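Local coordinates for protein collagen adhesin (Enterococcus faecalis, PDB 2OKM) that probably binds collagen as a cell-wall-anchored adhesin of the bacterial surface, this chain being its collagen-binding N2 subdomain, at residues 31-36 with 96-101; 55-60 with 101-106. All blocks are in the same frame, centred on the assembly; numbering follows the deposited sequence.

Interaction 1. Residues 31-36 with 96-101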
loop_
_atom_site.group_PDB
_atom_site.type_symbol
_atom_site.label_atom_id
_atom_site.label_comp_id
_atom_site.label_asym_id
_atom_site.label_seq_id
_atom_site.Cartn_x
_atom_site.Cartn_y
_atom_site.Cartn_z
ATOM N N SER A 31 13.289 -3.094 -8.465
ATOM C CA SER A 31 13.749 -2.459 -9.696
ATOM C C SER A 31 14.164 -1.032 -9.356
ATOM O O SER A 31 13.855 -0.523 -8.283
ATOM C CB SER A 31 12.618 -2.401 -10.724
ATOM O OG SER A 31 12.096 -3.689 -11.007
ATOM N N ASP A 32 14.880 -0.390 -10.268
ATOM C CA ASP A 32 15.279 0.992 -10.062
ATOM C C ASP A 32 14.048 1.810 -10.454
ATOM O O ASP A 32 13.169 1.306 -11.154
ATOM C CB ASP A 32 16.455 1.346 -10.985
ATOM C CG ASP A 32 17.128 2.651 -10.605
ATOM O OD1 ASP A 32 18.083 3.050 -11.308
ATOM O OD2 ASP A 32 16.718 3.275 -9.604
ATOM N N VAL A 33 13.968 3.052 -9.981
ATOM C CA VAL A 33 12.861 3.942 -10.327
ATOM C C VAL A 33 13.470 5.304 -10.646
ATOM O O VAL A 33 14.515 5.655 -10.096
ATOM C CB VAL A 33 11.841 4.094 -9.170
ATOM C CG1 VAL A 33 11.125 2.770 -8.927
ATOM C CG2 VAL A 33 12.543 4.563 -7.906
ATOM N N THR A 34 12.826 6.063 -11.530
ATOM C CA THR A 34 13.334 7.376 -11.926
ATOM C C THR A 34 12.569 8.555 -11.334
ATOM O O THR A 34 12.949 9.711 -11.529
ATOM C CB THR A 34 13.339 7.528 -13.459
ATOM O OG1 THR A 34 12.009 7.361 -13.962
ATOM C CG2 THR A 34 14.252 6.491 -14.092
ATOM N N GLU A 35 11.488 8.264 -10.618
ATOM C CA GLU A 35 10.689 9.303 -9.988
ATOM C C GLU A 35 10.006 8.720 -8.763
ATOM O O GLU A 35 10.126 7.523 -8.487
ATOM C CB GLU A 35 9.627 9.837 -10.953
ATOM C CG GLU A 35 8.701 8.770 -11.515
ATOM C CD GLU A 35 7.543 9.353 -12.306
ATOM O OE1 GLU A 35 7.750 10.364 -13.013
ATOM O OE2 GLU A 35 6.430 8.793 -12.232
ATOM N N ASP A 36 9.303 9.571 -8.024
ATOM C CA ASP A 36 8.590 9.117 -6.836
ATOM C C ASP A 36 7.524 8.127 -7.278
ATOM O O ASP A 36 7.163 8.071 -8.454
ATOM C CB ASP A 36 7.865 10.272 -6.134
ATOM C CG ASP A 36 8.799 11.336 -5.599
ATOM O OD1 ASP A 36 10.012 11.086 -5.463
ATOM O OD2 ASP A 36 8.293 12.433 -5.290
ATOM N N LYS A 96 15.126 6.625 -1.847
ATOM C CA LYS A 96 15.075 5.435 -1.013
ATOM C C LYS A 96 14.208 4.315 -1.574
ATOM O O LYS A 96 14.158 3.216 -1.016
ATOM C CB LYS A 96 14.661 5.807 0.417
ATOM C CG LYS A 96 15.756 6.597 1.145
ATOM C CD LYS A 96 15.540 6.688 2.648
ATOM C CE LYS A 96 16.705 7.426 3.306
ATOM N NZ LYS A 96 16.643 7.423 4.796
ATOM N N ALA A 97 13.546 4.581 -2.696
ATOM C CA ALA A 97 12.715 3.567 -3.335
ATOM C C ALA A 97 13.520 2.803 -4.389
ATOM O O ALA A 97 13.127 1.717 -4.811
ATOM C CB ALA A 97 11.489 4.210 -3.971
ATOM N N ARG A 98 14.646 3.367 -4.821
ATOM C CA ARG A 98 15.473 2.698 -5.822
ATOM C C ARG A 98 15.942 1.340 -5.303
ATOM O O ARG A 98 16.535 1.256 -4.230
ATOM C CB ARG A 98 16.703 3.543 -6.170
ATOM C CG ARG A 98 16.388 4.920 -6.718
ATOM C CD ARG A 98 17.667 5.641 -7.129
ATOM N NE ARG A 98 18.299 5.012 -8.285
ATOM C CZ ARG A 98 19.479 5.371 -8.780
ATOM N NH1 ARG A 98 20.160 6.363 -8.219
ATOM N NH2 ARG A 98 19.979 4.740 -9.835
ATOM N N PHE A 99 15.674 0.287 -6.076
ATOM C CA PHE A 99 16.081 -1.075 -5.731
ATOM C C PHE A 99 15.586 -1.514 -4.358
ATOM O O PHE A 99 16.204 -2.356 -3.697
ATOM C CB PHE A 99 17.610 -1.193 -5.778
ATOM C CG PHE A 99 18.223 -0.641 -7.034
ATOM C CD1 PHE A 99 18.918 0.565 -7.015
ATOM C CD2 PHE A 99 18.089 -1.317 -8.240
ATOM C CE1 PHE A 99 19.466 1.092 -8.185
ATOM C CE2 PHE A 99 18.633 -0.799 -9.415
ATOM C CZ PHE A 99 19.322 0.405 -9.386
ATOM N N THR A 100 14.455 -0.960 -3.941
ATOM C CA THR A 100 13.910 -1.265 -2.628
ATOM C C THR A 100 12.427 -1.615 -2.686
ATOM O O THR A 100 11.650 -0.948 -3.370
ATOM C CB THR A 100 14.122 -0.055 -1.683
ATOM O OG1 THR A 100 15.523 0.247 -1.608
ATOM C CG2 THR A 100 13.605 -0.355 -0.284
ATOM N N SER A 101 12.037 -2.661 -1.961
ATOM C CA SER A 101 10.639 -3.072 -1.935
ATOM C C SER A 101 9.973 -2.620 -0.644
ATOM O O SER A 101 10.626 -2.493 0.393
ATOM C CB SER A 101 10.520 -4.592 -2.067
ATOM O OG SER A 101 11.103 -5.250 -0.958
#
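Phe-99 and Ser-31 join the two segments through one backbone bond: Phe-99 N donates to Ser-31 O over 3.0 Å. Segment 31-36 has no regular structure, and 96-101 runs from the end of helix 94-97 through a turn to the start of strand 101-110. The donor sits at the third position of this type II beta turn, Ala-97 to Thr-100, closed by Thr-100 N to Ala-97 O at 3.1 Å and braced by Thr-100 OG1 on Arg-98 O. The turn meets the loop between strands 19-26 and 37-43, so the contact ties two connections at one end of the beta-sandwich of the collagen-binding domain. Arg-98 grips Asp-32 side-on in a salt bridge: NE donates a hydrogen bond to OD2 at 2.7 Å and NH2 one to OD1 at 2.9 Å, each on the syn side. Carboxylate and guanidinium stand 14° apart, nearly coplanar; a bend at chi3 (68°) turns the guanidinium to this edge-on meeting. A weak bond from Val-33 N adds a second partner to OD2. The Phe-99 ring stacks on that carboxylate with planes 26° apart, its CZ 3.4 Å from Asp-32 CG, while Asp-32 CA lies over the ring face toward the rim. Beside the bridge, Val-33 CG2 packs 4.1 Å from Ala-97 CB, and Val-33 O accepts a bond from Arg-94 NE.

Interaction 2. Residues 55-60 with 101-106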
loop_
_atom_site.group_PDB
_atom_site.type_symbol
_atom_site.label_atom_id
_atom_site.label_comp_id
_atom_site.label_asym_id
_atom_site.label_seq_id
_atom_site.Cartn_x
_atom_site.Cartn_y
_atom_site.Cartn_z
ATOM N N THR A 55 2.249 -0.053 8.899
ATOM C CA THR A 55 3.621 -0.478 9.162
ATOM C C THR A 55 4.247 -0.691 7.794
ATOM O O THR A 55 3.556 -1.038 6.826
ATOM C CB THR A 55 3.742 -1.781 10.002
ATOM O OG1 THR A 55 3.216 -2.893 9.275
ATOM C CG2 THR A 55 3.010 -1.632 11.323
ATOM N N PHE A 56 5.551 -0.468 7.713
ATOM C CA PHE A 56 6.270 -0.604 6.456
ATOM C C PHE A 56 7.398 -1.626 6.540
ATOM O O PHE A 56 8.310 -1.497 7.355
ATOM C CB PHE A 56 6.828 0.757 6.021
ATOM C CG PHE A 56 5.771 1.791 5.754
ATOM C CD1 PHE A 56 5.088 2.395 6.806
ATOM C CD2 PHE A 56 5.447 2.150 4.447
ATOM C CE1 PHE A 56 4.094 3.346 6.559
ATOM C CE2 PHE A 56 4.457 3.099 4.189
ATOM C CZ PHE A 56 3.779 3.697 5.249
ATOM N N ASP A 57 7.309 -2.632 5.674
ATOM C CA ASP A 57 8.268 -3.737 5.564
ATOM C C ASP A 57 9.160 -3.339 4.389
ATOM O O ASP A 57 8.795 -3.545 3.232
ATOM C CB ASP A 57 7.471 -5.008 5.251
ATOM C CG ASP A 57 8.331 -6.244 5.117
ATOM O OD1 ASP A 57 9.573 -6.126 5.072
ATOM O OD2 ASP A 57 7.737 -7.345 5.047
ATOM N N ILE A 58 10.323 -2.763 4.699
ATOM C CA ILE A 58 11.246 -2.249 3.685
ATOM C C ILE A 58 12.483 -3.115 3.497
ATOM O O ILE A 58 13.220 -3.374 4.447
ATOM C CB ILE A 58 11.675 -0.818 4.068
ATOM C CG1 ILE A 58 10.439 -0.009 4.472
ATOM C CG2 ILE A 58 12.379 -0.142 2.895
ATOM C CD1 ILE A 58 10.750 1.407 4.905
ATOM N N VAL A 59 12.722 -3.535 2.258
ATOM C CA VAL A 59 13.851 -4.412 1.977
ATOM C C VAL A 59 14.684 -4.079 0.745
ATOM O O VAL A 59 14.148 -3.783 -0.321
ATOM C CB VAL A 59 13.358 -5.879 1.807
ATOM C CG1 VAL A 59 14.537 -6.809 1.562
ATOM C CG2 VAL A 59 12.579 -6.321 3.037
ATOM N N ASN A 60 16.003 -4.115 0.908
ATOM C CA ASN A 60 16.917 -3.932 -0.213
ATOM C C ASN A 60 18.123 -4.824 0.073
ATOM O O ASN A 60 18.142 -5.523 1.092
ATOM C CB ASN A 60 17.322 -2.460 -0.424
ATOM C CG ASN A 60 17.962 -1.831 0.791
ATOM O OD1 ASN A 60 18.771 -2.447 1.474
ATOM N ND2 ASN A 60 17.615 -0.574 1.048
ATOM N N SER A 101 12.037 -2.661 -1.961
ATOM C CA SER A 101 10.639 -3.072 -1.935
ATOM C C SER A 101 9.973 -2.620 -0.644
ATOM O O SER A 101 10.626 -2.493 0.393
ATOM C CB SER A 101 10.520 -4.592 -2.067
ATOM O OG SER A 101 11.103 -5.250 -0.958
ATOM N N PHE A 102 8.670 -2.370 -0.724
ATOM C CA PHE A 102 7.895 -1.947 0.432
ATOM C C PHE A 102 6.612 -2.759 0.514
ATOM O O PHE A 102 5.873 -2.843 -0.463
ATOM C CB PHE A 102 7.460 -0.479 0.310
ATOM C CG PHE A 102 8.589 0.499 0.148
ATOM C CD1 PHE A 102 9.045 1.239 1.236
ATOM C CD2 PHE A 102 9.182 0.700 -1.097
ATOM C CE1 PHE A 102 10.078 2.171 1.085
ATOM C CE2 PHE A 102 10.210 1.625 -1.257
ATOM C CZ PHE A 102 10.659 2.361 -0.165
ATOM N N ILE A 103 6.355 -3.375 1.661
ATOM C CA ILE A 103 5.083 -4.055 1.840
ATOM C C ILE A 103 4.431 -3.225 2.936
ATOM O O ILE A 103 4.906 -3.181 4.073
ATOM C CB ILE A 103 5.226 -5.517 2.283
ATOM C CG1 ILE A 103 5.793 -6.340 1.123
ATOM C CG2 ILE A 103 3.854 -6.072 2.690
ATOM C CD1 ILE A 103 6.041 -7.796 1.455
ATOM N N VAL A 104 3.366 -2.526 2.568
ATOM C CA VAL A 104 2.656 -1.672 3.505
ATOM C C VAL A 104 1.475 -2.441 4.051
ATOM O O VAL A 104 0.618 -2.895 3.296
ATOM C CB VAL A 104 2.139 -0.385 2.818
ATOM C CG1 VAL A 104 1.567 0.572 3.859
ATOM C CG2 VAL A 104 3.270 0.283 2.049
ATOM N N ARG A 105 1.446 -2.594 5.368
ATOM C CA ARG A 105 0.363 -3.300 6.027
ATOM C C ARG A 105 -0.486 -2.317 6.816
ATOM O O ARG A 105 0.039 -1.447 7.503
ATOM C CB ARG A 105 0.916 -4.354 6.997
ATOM C CG ARG A 105 1.591 -5.560 6.343
ATOM C CD ARG A 105 2.108 -6.519 7.412
ATOM N NE ARG A 105 2.580 -7.787 6.854
ATOM C CZ ARG A 105 3.732 -7.949 6.209
ATOM N NH1 ARG A 105 4.556 -6.923 6.036
ATOM N NH2 ARG A 105 4.060 -9.143 5.729
ATOM N N TYR A 106 -1.801 -2.446 6.697
ATOM C CA TYR A 106 -2.717 -1.612 7.460
ATOM C C TYR A 106 -4.040 -2.341 7.543
ATOM O O TYR A 106 -4.311 -3.249 6.755
ATOM C CB TYR A 106 -2.887 -0.222 6.823
ATOM C CG TYR A 106 -3.603 -0.194 5.492
ATOM C CD1 TYR A 106 -4.995 -0.078 5.422
ATOM C CD2 TYR A 106 -2.885 -0.267 4.296
ATOM C CE1 TYR A 106 -5.651 -0.030 4.193
ATOM C CE2 TYR A 106 -3.530 -0.222 3.064
ATOM C CZ TYR A 106 -4.911 -0.103 3.018
ATOM O OH TYR A 106 -5.552 -0.061 1.803
HETATM O O HOH W 1 4.510 -4.200 6.814
HETATM O O HOH W 2 9.395 -5.530 1.221
#
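Thr-55 to Val-59 pair with Arg-105 to Ser-101 in an antiparallel ladder, the strand axes 4.6 Å apart at closest and 164° between directions. Backbone bonds come in twos at the hydrogen-bonded pairs Thr-55/Arg-105, Asp-57/Ile-103 and Val-59/Ser-101, such as Ile-103 N to Asp-57 O at 2.9 Å. CA-H...O contacts lie between them, from residues of the non-hydrogen-bonded pairs, among them Phe-102 CA to Asp-57 O at 3.3 Å. On the face of the charged pair, Arg-105, extended from CG to NE, brings NH1 to Asp-57 OD2 in a weak, long salt bridge of 3.4 Å; OD2 lies at the guanidinium edge. Water joins in: one molecule accepts from Arg-105 NH1 at 2.8 Å, donates to Ile-103 O and bonds Thr-55 OG1, while a second links Asp-57 O with Ser-101 OG. Apolar contacts occupy the other face. Val-104 CG1 makes a CH-pi contact over the Phe-56 ring, 4.2 Å from its centroid, and Ile-58 CG2 touches Phe-102 CE1 at 3.7 Å. This apolar face looks toward helix 69-74, where Phe-72 stacks on Phe-56 and also touches Phe-102. Within the sheet, strand 55-59 is flanked by 64-68, and strand 101-110 by 19-26.

In the fold
Interactions 1 and 2 lie about 13 Å apart, centre to centre, and share Ser-101, where the turn after helix 94-97 becomes strand 101-110. Along the chain their segments alternate: 31-36, 55-60, 96-101, 101-106. They also touch directly, Thr-100 CG2 packing 3.4 Å from Ile-58 CG2. Interaction 2 is buried within the sheet containing strands 19-26, 101-110, 55-59 and 64-68, about 8 Å from the chain centre. Interaction 1 is more peripheral, about 15 Å out, and its loop 31-36 leads from that sheet to strand 37-43 of the other. Strand 101-110 of the collagen-binding domain thus pairs with 55-59, while the turn leading into it is tied to the loop linking the two sheets.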